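Local coordinates for glucosamine-6-phosphate deaminase (Bacillus subtilis, PDB 2BKX), which is an enzyme of the glucosamine-6-phosphate isomerase/6-phosphogluconolactonase family, with a Rossmann-like alpha/beta fold built round a mixed sheet, at residues Met1-Cys6 with Val231-Glu236; Thr23-Pro28 with Glu54-Gln59; Thr186-Lys191 with Ser221-His226; Asn60-Asn65 with Pro96-Ile101; Arg151-Thr156 with Ala179-Ile184. All blocks are in the same frame, centred on the assembly; numbering follows the deposited sequence. Where two conformers were deposited one is given.

Contact 1 (Met1-Cys6 with Val231-Glu236)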
# COMPACT_ATOMS: atom_id res chain seq x y z
N MET A 1 11.92 12.53 6.98
CA MET A 1 11.64 11.65 5.76
C MET A 1 12.93 11.48 4.97
O MET A 1 13.60 12.49 4.67
CB MET A 1 10.62 12.37 4.92
CG MET A 1 10.13 11.69 3.74
SD MET A 1 8.89 12.76 2.92
CE MET A 1 7.54 12.61 4.02
N LYS A 2 13.30 10.25 4.62
CA LYS A 2 14.46 9.98 3.73
C LYS A 2 13.98 9.79 2.30
O LYS A 2 13.18 8.91 2.06
CB LYS A 2 15.24 8.75 4.20
CG LYS A 2 16.39 8.31 3.30
CD LYS A 2 17.11 7.07 3.86
CE LYS A 2 18.24 6.55 2.96
NZ LYS A 2 18.62 7.55 1.94
N VAL A 3 14.43 10.63 1.39
CA VAL A 3 14.04 10.55 -0.01
C VAL A 3 15.20 10.02 -0.81
O VAL A 3 16.30 10.56 -0.74
CB VAL A 3 13.57 11.92 -0.55
CG1 VAL A 3 13.12 11.81 -1.99
CG2 VAL A 3 12.44 12.46 0.31
N MET A 4 14.96 8.96 -1.57
CA MET A 4 15.99 8.30 -2.37
C MET A 4 15.53 8.32 -3.84
O MET A 4 14.52 7.68 -4.18
CB MET A 4 16.06 6.85 -1.90
CG MET A 4 17.36 6.31 -1.35
SD MET A 4 17.97 4.99 -2.45
CE MET A 4 19.25 4.26 -1.45
N GLU A 5 16.21 9.06 -4.71
CA GLU A 5 15.94 9.01 -6.14
C GLU A 5 16.58 7.74 -6.68
O GLU A 5 17.71 7.38 -6.34
CB GLU A 5 16.45 10.26 -6.90
CG GLU A 5 15.63 10.55 -8.19
CD GLU A 5 15.94 11.92 -8.83
OE1 GLU A 5 15.82 12.97 -8.16
OE2 GLU A 5 16.28 11.92 -10.04
N CYS A 6 15.82 7.05 -7.51
CA CYS A 6 16.21 5.79 -8.15
C CYS A 6 16.29 6.06 -9.63
O CYS A 6 15.46 6.76 -10.18
CB CYS A 6 15.13 4.71 -7.88
SG CYS A 6 14.94 4.40 -6.09
N VAL A 231 11.15 7.22 1.17
CA VAL A 231 10.40 7.47 -0.06
C VAL A 231 11.32 7.18 -1.23
O VAL A 231 12.36 7.85 -1.38
CB VAL A 231 9.87 8.92 -0.16
CG1 VAL A 231 9.01 9.06 -1.38
CG2 VAL A 231 9.16 9.37 1.11
N LEU A 232 10.94 6.21 -2.06
CA LEU A 232 11.71 5.86 -3.24
C LEU A 232 11.01 6.45 -4.44
O LEU A 232 9.81 6.20 -4.63
CB LEU A 232 11.86 4.35 -3.38
CG LEU A 232 12.46 3.60 -2.20
CD1 LEU A 232 12.52 2.11 -2.56
CD2 LEU A 232 13.79 4.13 -1.77
N ILE A 233 11.74 7.24 -5.24
CA ILE A 233 11.12 7.97 -6.35
C ILE A 233 11.97 7.74 -7.59
O ILE A 233 13.16 8.04 -7.56
CB ILE A 233 11.08 9.47 -6.06
CG1 ILE A 233 10.41 9.74 -4.68
CG2 ILE A 233 10.32 10.21 -7.13
CD1 ILE A 233 10.45 11.19 -4.18
N ASP A 234 11.37 7.22 -8.65
CA ASP A 234 12.14 7.08 -9.89
C ASP A 234 12.26 8.40 -10.65
O ASP A 234 11.67 9.40 -10.27
CB ASP A 234 11.69 5.90 -10.73
CG ASP A 234 10.38 6.08 -11.42
OD1 ASP A 234 9.82 7.21 -11.48
OD2 ASP A 234 9.91 5.06 -11.98
N ARG A 235 13.07 8.42 -11.71
CA ARG A 235 13.43 9.67 -12.41
C ARG A 235 12.20 10.36 -12.96
O ARG A 235 12.04 11.56 -12.85
CB ARG A 235 14.46 9.39 -13.51
CG ARG A 235 15.73 8.84 -12.98
CD ARG A 235 16.55 9.82 -12.19
NE ARG A 235 17.47 9.14 -11.28
CZ ARG A 235 18.45 9.72 -10.59
NH1 ARG A 235 19.22 8.98 -9.80
NH2 ARG A 235 18.65 11.04 -10.68
N GLU A 236 11.29 9.60 -13.52
CA GLU A 236 10.10 10.17 -14.11
C GLU A 236 9.21 10.81 -13.05
O GLU A 236 8.61 11.86 -13.25
CB GLU A 236 9.36 9.08 -14.88
CG GLU A 236 10.06 8.69 -16.20
CD GLU A 236 11.38 7.97 -16.01
OE1 GLU A 236 11.51 7.17 -15.05
OE2 GLU A 236 12.33 8.19 -16.83

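Contact 2 (Thr23-Pro28 with Glu54-Gln59)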
# COMPACT_ATOMS: atom_id res chain seq x y z
N THR A 23 13.30 -6.45 6.82
CA THR A 23 12.30 -6.46 7.91
C THR A 23 11.94 -7.91 8.27
O THR A 23 11.86 -8.29 9.44
CB THR A 23 11.03 -5.74 7.43
OG1 THR A 23 11.39 -4.39 7.03
CG2 THR A 23 9.97 -5.70 8.51
N ILE A 24 11.78 -8.72 7.24
CA ILE A 24 11.45 -10.13 7.41
C ILE A 24 12.56 -10.91 8.12
O ILE A 24 12.28 -11.78 8.94
CB ILE A 24 11.15 -10.78 6.02
CG1 ILE A 24 9.90 -10.20 5.37
CG2 ILE A 24 11.05 -12.31 6.13
CD1 ILE A 24 9.78 -10.58 3.89
N LYS A 25 13.80 -10.65 7.78
CA LYS A 25 14.87 -11.41 8.36
C LYS A 25 15.24 -10.96 9.76
O LYS A 25 15.62 -11.81 10.58
CB LYS A 25 16.06 -11.38 7.45
CG LYS A 25 15.88 -12.19 6.19
CD LYS A 25 16.55 -13.53 6.20
CE LYS A 25 18.03 -13.43 6.20
NZ LYS A 25 18.63 -14.74 5.91
N GLU A 26 15.14 -9.68 10.05
CA GLU A 26 15.43 -9.18 11.39
C GLU A 26 14.39 -9.74 12.38
O GLU A 26 14.69 -10.02 13.52
CB GLU A 26 15.38 -7.67 11.36
CG GLU A 26 15.69 -6.95 12.67
CD GLU A 26 15.50 -5.43 12.57
OE1 GLU A 26 16.21 -4.69 13.30
OE2 GLU A 26 14.65 -4.95 11.79
N LYS A 27 13.15 -9.87 11.90
CA LYS A 27 11.99 -10.30 12.71
C LYS A 27 11.19 -11.27 11.84
O LYS A 27 10.34 -10.85 11.05
CB LYS A 27 11.17 -9.07 13.09
CG LYS A 27 10.08 -9.38 14.06
CD LYS A 27 9.43 -8.11 14.59
CE LYS A 27 8.48 -8.45 15.71
NZ LYS A 27 7.62 -7.25 16.05
N PRO A 28 11.50 -12.58 11.90
CA PRO A 28 10.76 -13.56 11.11
C PRO A 28 9.26 -13.59 11.31
O PRO A 28 8.54 -14.04 10.43
CB PRO A 28 11.39 -14.89 11.53
CG PRO A 28 12.80 -14.51 11.84
CD PRO A 28 12.65 -13.20 12.59
N GLU A 54 18.25 -16.22 -2.54
CA GLU A 54 18.76 -16.08 -1.18
C GLU A 54 18.08 -16.97 -0.19
O GLU A 54 18.32 -16.88 1.03
CB GLU A 54 18.68 -14.60 -0.69
CG GLU A 54 19.48 -13.69 -1.54
CD GLU A 54 19.50 -12.27 -1.06
OE1 GLU A 54 18.75 -11.92 -0.09
OE2 GLU A 54 20.21 -11.49 -1.69
N ASN A 55 17.21 -17.85 -0.67
CA ASN A 55 16.54 -18.78 0.20
C ASN A 55 15.82 -18.01 1.30
O ASN A 55 15.77 -18.41 2.45
CB ASN A 55 17.58 -19.77 0.76
CG ASN A 55 16.99 -21.07 1.30
OD1 ASN A 55 15.83 -21.43 1.07
ND2 ASN A 55 17.84 -21.79 2.08
N LEU A 56 15.25 -16.85 0.93
CA LEU A 56 14.53 -16.04 1.86
C LEU A 56 13.20 -16.69 2.20
O LEU A 56 12.42 -16.99 1.31
CB LEU A 56 14.26 -14.64 1.22
CG LEU A 56 13.43 -13.67 2.04
CD1 LEU A 56 14.05 -13.26 3.36
CD2 LEU A 56 13.04 -12.43 1.19
N SER A 57 12.93 -16.88 3.50
CA SER A 57 11.71 -17.57 3.97
C SER A 57 10.66 -16.60 4.50
O SER A 57 10.95 -15.68 5.25
CB SER A 57 12.03 -18.54 5.09
OG SER A 57 10.82 -19.21 5.53
N PHE A 58 9.41 -16.87 4.18
CA PHE A 58 8.27 -16.11 4.63
C PHE A 58 7.42 -16.90 5.65
O PHE A 58 6.29 -16.55 5.95
CB PHE A 58 7.45 -15.69 3.40
CG PHE A 58 8.25 -14.90 2.33
CD1 PHE A 58 9.05 -15.55 1.41
CD2 PHE A 58 8.13 -13.52 2.23
CE1 PHE A 58 9.79 -14.81 0.43
CE2 PHE A 58 8.86 -12.79 1.27
CZ PHE A 58 9.67 -13.44 0.37
N GLN A 59 7.99 -17.97 6.20
CA GLN A 59 7.20 -18.91 7.00
C GLN A 59 6.49 -18.33 8.22
O GLN A 59 5.43 -18.81 8.61
CB GLN A 59 8.04 -20.14 7.40
CG GLN A 59 8.25 -21.05 6.23
CD GLN A 59 8.80 -22.41 6.56
OE1 GLN A 59 8.89 -22.82 7.74
NE2 GLN A 59 9.15 -23.15 5.52
O HOH W 1 17.54 -15.26 3.27
O HOH W 2 9.36 -15.67 8.34

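Contact 3 (Thr186-Lys191 with Ser221-His226)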
# COMPACT_ATOMS: atom_id res chain seq x y z
N THR A 186 -4.09 4.52 11.18
CA THR A 186 -3.70 3.11 11.06
C THR A 186 -2.32 2.97 10.39
O THR A 186 -1.44 2.20 10.81
CB THR A 186 -4.74 2.31 10.22
OG1 THR A 186 -6.07 2.75 10.52
CG2 THR A 186 -4.60 0.83 10.50
N ILE A 187 -2.13 3.75 9.32
CA ILE A 187 -0.85 3.77 8.59
C ILE A 187 0.29 4.36 9.45
O ILE A 187 1.40 3.79 9.55
CB ILE A 187 -1.03 4.53 7.28
CG1 ILE A 187 -1.96 3.75 6.33
CG2 ILE A 187 0.34 4.91 6.62
CD1 ILE A 187 -2.47 4.57 5.16
N LEU A 188 0.01 5.48 10.12
CA LEU A 188 1.01 6.17 10.92
C LEU A 188 1.47 5.36 12.12
O LEU A 188 2.54 5.61 12.65
CB LEU A 188 0.50 7.51 11.40
CG LEU A 188 0.40 8.59 10.34
CD1 LEU A 188 -0.28 9.81 10.91
CD2 LEU A 188 1.77 8.97 9.75
N SER A 189 0.66 4.40 12.57
CA SER A 189 1.06 3.53 13.67
C SER A 189 2.14 2.51 13.30
O SER A 189 2.68 1.86 14.19
CB SER A 189 -0.17 2.85 14.23
OG SER A 189 -1.00 3.82 14.85
N SER A 190 2.46 2.38 12.02
CA SER A 190 3.51 1.47 11.62
C SER A 190 4.83 1.89 12.23
O SER A 190 5.10 3.10 12.39
CB SER A 190 3.69 1.48 10.12
OG SER A 190 4.63 0.48 9.73
N LYS A 191 5.69 0.93 12.47
CA LYS A 191 7.03 1.27 12.95
C LYS A 191 7.86 1.96 11.84
O LYS A 191 8.72 2.77 12.13
CB LYS A 191 7.74 -0.01 13.40
CG LYS A 191 7.32 -0.54 14.76
CD LYS A 191 8.22 -1.76 15.17
CE LYS A 191 8.43 -1.91 16.69
NZ LYS A 191 9.05 -3.27 17.03
N SER A 221 0.90 14.00 2.98
CA SER A 221 1.62 14.95 3.82
C SER A 221 1.60 14.57 5.28
O SER A 221 2.46 15.03 6.04
CB SER A 221 1.07 16.37 3.64
OG SER A 221 -0.16 16.58 4.27
N ALA A 222 0.67 13.71 5.70
CA ALA A 222 0.69 13.16 7.04
C ALA A 222 2.02 12.46 7.34
O ALA A 222 2.45 12.33 8.49
CB ALA A 222 -0.44 12.18 7.23
N LEU A 223 2.68 11.95 6.32
CA LEU A 223 3.93 11.24 6.51
C LEU A 223 5.06 12.13 7.03
O LEU A 223 6.05 11.63 7.56
CB LEU A 223 4.36 10.60 5.19
CG LEU A 223 3.38 9.53 4.67
CD1 LEU A 223 3.84 9.00 3.34
CD2 LEU A 223 3.13 8.39 5.66
N HIS A 224 4.93 13.44 6.90
CA HIS A 224 5.91 14.35 7.51
C HIS A 224 5.86 14.27 9.04
O HIS A 224 6.80 14.74 9.71
CB HIS A 224 5.68 15.78 7.08
CG HIS A 224 5.92 16.03 5.63
ND1 HIS A 224 7.16 15.93 5.07
CD2 HIS A 224 5.08 16.39 4.63
CE1 HIS A 224 7.08 16.19 3.78
NE2 HIS A 224 5.82 16.47 3.48
N LEU A 225 4.83 13.64 9.60
CA LEU A 225 4.70 13.53 11.03
C LEU A 225 5.23 12.22 11.58
O LEU A 225 5.12 11.97 12.78
CB LEU A 225 3.23 13.70 11.42
CG LEU A 225 2.66 15.06 10.97
CD1 LEU A 225 1.17 15.14 11.32
CD2 LEU A 225 3.41 16.20 11.56
N HIS A 226 5.76 11.35 10.73
CA HIS A 226 6.25 10.03 11.13
C HIS A 226 7.78 10.05 11.24
O HIS A 226 8.47 10.75 10.51
CB HIS A 226 5.78 9.03 10.08
CG HIS A 226 6.00 7.61 10.44
ND1 HIS A 226 5.03 6.75 10.91
CD2 HIS A 226 7.14 6.88 10.37
CE1 HIS A 226 5.58 5.57 11.16
NE2 HIS A 226 6.86 5.63 10.85

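Contact 4 (Asn60-Asn65 with Pro96-Ile101)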
# COMPACT_ATOMS: atom_id res chain seq x y z
N ASN A 60 7.08 -17.33 8.85
CA ASN A 60 6.49 -16.82 10.07
C ASN A 60 5.92 -15.42 9.96
O ASN A 60 5.49 -14.85 10.98
CB ASN A 60 7.46 -16.97 11.25
CG ASN A 60 7.62 -18.42 11.63
OD1 ASN A 60 6.72 -19.01 12.24
ND2 ASN A 60 8.71 -19.03 11.21
N ILE A 61 5.84 -14.91 8.73
CA ILE A 61 5.34 -13.56 8.53
C ILE A 61 3.83 -13.51 8.64
O ILE A 61 3.14 -14.51 8.42
CB ILE A 61 5.79 -12.90 7.19
CG1 ILE A 61 5.05 -13.43 5.95
CG2 ILE A 61 7.31 -12.93 7.04
CD1 ILE A 61 5.21 -12.55 4.71
N THR A 62 3.36 -12.34 9.03
CA THR A 62 1.95 -11.97 8.94
C THR A 62 1.86 -10.76 8.05
O THR A 62 2.74 -9.93 8.09
CB THR A 62 1.39 -11.62 10.35
OG1 THR A 62 1.52 -12.78 11.19
CG2 THR A 62 -0.03 -11.16 10.29
N THR A 63 0.78 -10.65 7.26
CA THR A 63 0.58 -9.43 6.46
C THR A 63 -0.80 -8.85 6.63
O THR A 63 -1.78 -9.59 6.85
CB THR A 63 0.87 -9.69 4.97
OG1 THR A 63 -0.11 -10.55 4.39
CG2 THR A 63 2.23 -10.34 4.78
N VAL A 64 -0.86 -7.52 6.49
CA VAL A 64 -2.13 -6.79 6.45
C VAL A 64 -2.07 -5.87 5.23
O VAL A 64 -1.07 -5.19 4.99
CB VAL A 64 -2.43 -5.99 7.74
CG1 VAL A 64 -2.66 -6.96 8.88
CG2 VAL A 64 -1.33 -5.05 8.11
N ASN A 65 -3.15 -5.87 4.44
CA ASN A 65 -3.21 -5.02 3.28
C ASN A 65 -3.96 -3.72 3.58
O ASN A 65 -4.85 -3.67 4.45
CB ASN A 65 -3.87 -5.74 2.09
CG ASN A 65 -2.85 -6.27 1.13
OD1 ASN A 65 -2.66 -5.69 0.01
ND2 ASN A 65 -2.16 -7.29 1.53
N PRO A 96 -0.80 -19.31 4.78
CA PRO A 96 -1.88 -18.52 4.17
C PRO A 96 -2.86 -17.85 5.11
O PRO A 96 -3.42 -16.82 4.78
CB PRO A 96 -2.57 -19.54 3.25
CG PRO A 96 -1.50 -20.51 2.89
CD PRO A 96 -0.65 -20.62 4.12
N SER A 97 -3.15 -18.47 6.26
CA SER A 97 -4.12 -17.88 7.17
C SER A 97 -3.61 -16.64 7.87
O SER A 97 -4.38 -15.98 8.56
CB SER A 97 -4.58 -18.92 8.19
OG SER A 97 -3.50 -19.32 8.98
N ARG A 98 -2.34 -16.31 7.69
CA ARG A 98 -1.75 -15.12 8.30
C ARG A 98 -1.65 -13.95 7.33
O ARG A 98 -0.97 -12.98 7.62
CB ARG A 98 -0.41 -15.44 8.95
CG ARG A 98 -0.56 -16.40 10.15
CD ARG A 98 -1.37 -15.83 11.29
NE ARG A 98 -0.65 -14.72 11.91
CZ ARG A 98 -1.00 -14.09 13.04
NH1 ARG A 98 -2.09 -14.42 13.71
NH2 ARG A 98 -0.21 -13.15 13.50
N HIS A 99 -2.38 -14.02 6.21
CA HIS A 99 -2.48 -12.90 5.27
C HIS A 99 -3.89 -12.34 5.44
O HIS A 99 -4.86 -13.05 5.21
CB HIS A 99 -2.31 -13.37 3.82
CG HIS A 99 -0.94 -13.90 3.51
ND1 HIS A 99 0.20 -13.15 3.74
CD2 HIS A 99 -0.52 -15.08 2.96
CE1 HIS A 99 1.26 -13.86 3.38
NE2 HIS A 99 0.86 -15.05 2.94
N PHE A 100 -3.98 -11.07 5.82
CA PHE A 100 -5.22 -10.41 6.10
C PHE A 100 -5.46 -9.25 5.13
O PHE A 100 -4.55 -8.46 4.82
CB PHE A 100 -5.21 -9.89 7.53
CG PHE A 100 -4.99 -11.00 8.55
CD1 PHE A 100 -3.81 -11.10 9.25
CD2 PHE A 100 -5.95 -11.96 8.75
CE1 PHE A 100 -3.62 -12.12 10.16
CE2 PHE A 100 -5.77 -12.96 9.67
CZ PHE A 100 -4.62 -13.04 10.38
N ILE A 101 -6.69 -9.17 4.65
CA ILE A 101 -7.12 -8.15 3.71
C ILE A 101 -8.59 -7.85 4.06
O ILE A 101 -9.34 -8.77 4.37
CB ILE A 101 -7.00 -8.66 2.26
CG1 ILE A 101 -5.57 -9.19 1.94
CG2 ILE A 101 -7.44 -7.62 1.27
CD1 ILE A 101 -5.43 -9.85 0.59
O HOH W 3 -2.18 -9.12 3.52

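Contact 5 (Arg151-Thr156 with Ala179-Ile184)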
# COMPACT_ATOMS: atom_id res chain seq x y z
N ARG A 151 -9.29 5.96 11.05
CA ARG A 151 -9.03 4.54 11.24
C ARG A 151 -9.63 3.78 10.05
O ARG A 151 -10.10 4.42 9.10
CB ARG A 151 -9.62 4.09 12.58
CG ARG A 151 -8.91 4.72 13.76
CD ARG A 151 -7.61 4.04 14.07
NE ARG A 151 -6.96 4.63 15.25
CZ ARG A 151 -5.89 4.15 15.80
NH1 ARG A 151 -5.35 4.76 16.86
NH2 ARG A 151 -5.31 3.10 15.26
N THR A 152 -9.59 2.45 10.06
CA THR A 152 -10.06 1.71 8.90
C THR A 152 -11.53 2.09 8.68
O THR A 152 -12.33 2.13 9.64
CB THR A 152 -9.88 0.20 9.11
OG1 THR A 152 -8.49 -0.13 9.34
CG2 THR A 152 -10.35 -0.57 7.93
N HIS A 153 -11.91 2.37 7.43
CA HIS A 153 -13.24 2.89 7.14
C HIS A 153 -13.64 2.67 5.70
O HIS A 153 -12.78 2.41 4.85
CB HIS A 153 -13.37 4.36 7.54
CG HIS A 153 -12.53 5.32 6.75
ND1 HIS A 153 -11.17 5.37 6.83
CD2 HIS A 153 -12.90 6.33 5.93
CE1 HIS A 153 -10.71 6.33 6.03
NE2 HIS A 153 -11.74 6.92 5.46
N VAL A 154 -14.95 2.81 5.46
CA VAL A 154 -15.56 2.79 4.15
C VAL A 154 -15.47 4.17 3.53
O VAL A 154 -15.79 5.15 4.16
CB VAL A 154 -17.03 2.35 4.22
CG1 VAL A 154 -17.66 2.28 2.82
CG2 VAL A 154 -17.12 0.99 4.87
N VAL A 155 -14.99 4.22 2.30
CA VAL A 155 -14.79 5.46 1.55
C VAL A 155 -15.45 5.42 0.19
O VAL A 155 -15.58 4.36 -0.43
CB VAL A 155 -13.29 5.77 1.37
CG1 VAL A 155 -12.67 5.94 2.75
CG2 VAL A 155 -12.57 4.67 0.55
N THR A 156 -15.86 6.60 -0.26
CA THR A 156 -16.32 6.78 -1.62
C THR A 156 -15.12 7.28 -2.41
O THR A 156 -14.56 8.32 -2.09
CB THR A 156 -17.51 7.78 -1.68
OG1 THR A 156 -18.57 7.25 -0.90
CG2 THR A 156 -17.99 8.04 -3.09
N ALA A 179 -14.75 1.68 -1.34
CA ALA A 179 -13.70 0.81 -0.89
C ALA A 179 -13.62 0.81 0.62
O ALA A 179 -14.19 1.66 1.28
CB ALA A 179 -12.38 1.23 -1.50
N LEU A 180 -12.89 -0.16 1.15
CA LEU A 180 -12.51 -0.25 2.56
C LEU A 180 -11.01 0.02 2.64
O LEU A 180 -10.25 -0.55 1.86
CB LEU A 180 -12.76 -1.67 3.08
CG LEU A 180 -14.22 -2.05 3.25
CD1 LEU A 180 -14.97 -2.14 1.94
CD2 LEU A 180 -14.28 -3.38 3.98
N THR A 181 -10.59 0.93 3.52
CA THR A 181 -9.17 1.27 3.63
C THR A 181 -8.75 1.48 5.08
O THR A 181 -9.48 2.03 5.89
CB THR A 181 -8.87 2.56 2.83
OG1 THR A 181 -7.45 2.82 2.82
CG2 THR A 181 -9.61 3.76 3.31
N MET A 182 -7.55 1.02 5.37
CA MET A 182 -6.84 1.44 6.58
C MET A 182 -6.85 2.94 6.60
O MET A 182 -6.73 3.57 5.54
CB MET A 182 -5.40 1.02 6.51
CG MET A 182 -5.17 -0.33 6.83
SD MET A 182 -3.33 -0.52 6.83
CE MET A 182 -3.72 -1.91 6.68
N GLY A 183 -7.02 3.53 7.78
CA GLY A 183 -7.00 4.98 7.87
C GLY A 183 -5.60 5.55 7.98
O GLY A 183 -4.59 4.82 8.04
N ILE A 184 -5.53 6.87 7.99
CA ILE A 184 -4.25 7.52 8.11
C ILE A 184 -3.58 7.21 9.45
O ILE A 184 -2.37 6.96 9.50
CB ILE A 184 -4.35 9.03 7.84
CG1 ILE A 184 -4.83 9.27 6.41
CG2 ILE A 184 -3.03 9.74 8.12
CD1 ILE A 184 -5.07 10.69 6.02

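Contact 1 (Met1-Cys6 with Val231-Glu236)
Parallel strand pairing joins M1-C6 to V231-E236, where strand 2-6 runs beside strand 229-234 in the mixed sheet. V231 sits between K2 and M4: its N gives a bond of 2.8 Å to K2 O, and its O takes M4 N, also at 2.8 Å. I233 repeats this two residues on, between M4 O and C6 N. V3, E5, V231 and I233 point to one face of the sheet. There V3 CG1 meets I233 CD1 at 3.5 Å, and M1 CG rests 3.6 Å from V231 CG2. L210 and V206 of helix 203-211 cover this face. On the other face L232 touches M4 with one branch, CD2 lying 3.5 Å from M4 CB. C6 SG packs on L232 CB at 4.1 Å. Helix 9-26 lies over this side, with I15 on both M4 and L232.

Past the ladder, R235 bends at chi2 (-70°) and turns back to E5. The two form a salt bridge, E5 OE2 to R235 NH2, 2.6 Å. Their carboxylate and guanidinium planes stand 66° apart, so the groups are tilted to each other, and E5 CG lies over one guanidinium face. R235 NE adds a weak bond to C6 O. E5 OE1 holds R241 in a second salt bridge. Two arginines on one carboxylate would probably keep E5 ionised, and they tie the first strand to the C-terminal tail.

Contact 2 (Thr23-Pro28 with Glu54-Gln59)
I24 carries the tight part of this contact, where the last turn of helix 9-26 packs on the loop E54-Q59. Its two branches do different work. CG2 lies anti to the backbone N and presses on the loop backbone, 3.5 Å from S57 O. CD1, at the end of the other branch, reaches the F58 ring and comes within 3.5 Å of CE2. L56 crosses I24 at about a right angle, and its CD1 stands 4.2 Å from I24 CG2. The same L56 methyl is also 3.5 Å from K25 CG, so it touches two successive helix residues, K25 more closely than I24. I24, L56 and F58 are all buried.

The solvent side is looser. No hydrogen bond links the two segments directly, and water does the bridging. K25 bends at chi2 and chi3, which carries its aliphatic part over L56 and its NZ towards the loop. NZ gives a bond of 2.9 Å to one water, and that water donates to E54 O. A second water donates to P28 O at 2.8 Å and only weakly to S57 O. The loop holds its own shape here: S57 OG accepts from Q59 N at 3.2 Å, an ST turn, and D93 also bonds that hydroxyl.

The contact is plain packing of the end of helix 9-26 on the loop after helix 41-53. I24 also touches L32 of strand 31-34 and I61, just ahead of strand 62-69. On the loop side, F58 meets the ring of H51 from helix 41-53. The helix 9-26 terminus thus sits over the link from helix 41-53 to strand 62-69.

Contact 3 (Thr186-Lys191 with Ser221-His226)
The H226 ring is met at its edge, where backbone carbonyls of L188, S190 and K191 lie near its plane; neither segment stacks on its faces. ND1 gives a weak, bent bond to L188 O, 3.2 Å long with 121° at the hydrogen. Across CE1, the other ring nitrogen, NE2, stands 3.6 Å from K191 O. S190 O lies beside the same edge, but its approach to CE1 is too short to be trusted. H226 CG is anti to the backbone N (chi1 -171°), which sends the ring to the end of helix 184-188. The chain turns there, with S190 N bonded to I187 O.

L188 passes H226 in the opposite direction and makes the apolar half of the contact. Its CD2 methyl sits 4.0 Å from H226 CB, 3.7 Å from A222 O and 4.3 Å from L223 CD2. CD1 lies further along, 4.4 Å from A222 CB. The 3-10 segment 221-225 thus offers one turn to the leucine, and the histidine after it turns its ring edge to the carbonyls. I193 of strand 193-197 touches H226, L223 and I187, so the sheet backs both segments. F148 lies against A222.

The contact is packing between a helix end and the loop before strand 229-234. L188 O suits an N-H at ND1, but the bond is weak and bent, so any effect on the proton affinity of the imidazole is probably small.

Contact 4 (Asn60-Asn65 with Pro96-Ile101)
R98 bends at chi2 (-63°) and again at chi3 (-67°), which curls its guanidinium back onto T62. T63 holds OG1 between its backbone N and carbonyl carbon (chi1 69°), and this places the hydroxyl at H99. These pairs belong to a parallel beta-alpha-beta unit: strand 62-69, helix 80-89, strand 99-100. R98 grips T62 OG1 side-on, with NH2 at 2.9 Å and NE at 3.0 Å, and the oxygen lies in the guanidinium plane. F100 CE1 lies over one face of that group, toward its rim. T62 CG2, the other branch, meets the F100 ring at its edge, 3.7 Å from CE1.

On the opposite face of the sheet, T63 OG1 is 2.7 Å from H99 ND1 at the edge of the imidazole, and either could donate. H99 is held further by S94 OG on NE2 and by the stacked ring of F89. Between the faces runs the backbone ladder. T63 N bonds R98 O, F100 N bonds T63 O, and N65 N bonds F100 O.

N65 and I101 lie side by side, pointing the same way, with N65 CB 3.8 Å from I101 CG1. N65 is near the bound fructose-6-phosphate. One water closes this end: it accepts from N65 ND2 at 2.7 Å, donates to F100 O at 2.8 Å, and stands 2.7 Å from T63 OG1.

Contact 5 (Arg151-Thr156 with Ala179-Ile184)
H153 and T181 form a hydrogen-bonded antiparallel pair, with H153 N to T181 O at 2.9 Å and T181 N to H153 O at 3.0 Å. V155 and A179 make the next such pair, and V154 faces L180 between them as the non-hydrogen-bonded one. This is the antiparallel part of the mixed sheet. The segments 153-156 and 179-181 run at 133° to each other, well off a strict antiparallel course. T181 CG2 lies among the side chains of one face: it is 3.8 Å from V155 CG1, and the H153 ring runs beside it, with CE1 at 3.9 Å. V155 CG2 packs on A179 CB. Before the strand, T152 CA comes 3.1 Å from T181 O in a CA-H...O contact.

The next shell fixes these groups. T181 OG1 donates to M182 O and accepts from F141 N, so the hydroxyl is used both ways. N142 ND2 also bonds M182 O. E117 of helix 109-122 holds the other segment twice, by a salt bridge to R151 and by a hydrogen bond to T152 OG1. Further out, strand 178-181 is flanked by strand 62-69, where the backbones of L180 and E68 are hydrogen-bonded and T181 touches the pocket residue D67. The T181 side chain is about 6 Å from the bound fructose-6-phosphate.

The turn into helix 184-188 starts at G183, its N-cap. R151 O faces G183 CA at 3.4 Å. The same oxygen accepts H153 ND1 at 2.7 Å, and lies 24° out of the imidazole plane.

How the contacts relate
Contact 1 opens at the N terminus and closes only near the C terminus, so the other four contacts all fall within its span. They follow in series, and none cross. Contact 2 closes first, from the end of helix 9-26 over strand 31-34 and helix 41-53. Contact 4 begins at the next residue and touches it through P28 and I24 against N60 and I61. Contact 5 comes third; M182 CE reaches V64 and N65 of contact 4, where strands 62-69 and 178-181 are neighbours. Contact 3 is last. It meets contact 5 through T186 and A222, and contact 1 through M1 against L223 and H224. Contacts 1, 4 and 5 pair strands of one sheet. Contacts 2 and 3 pack helix ends on loops.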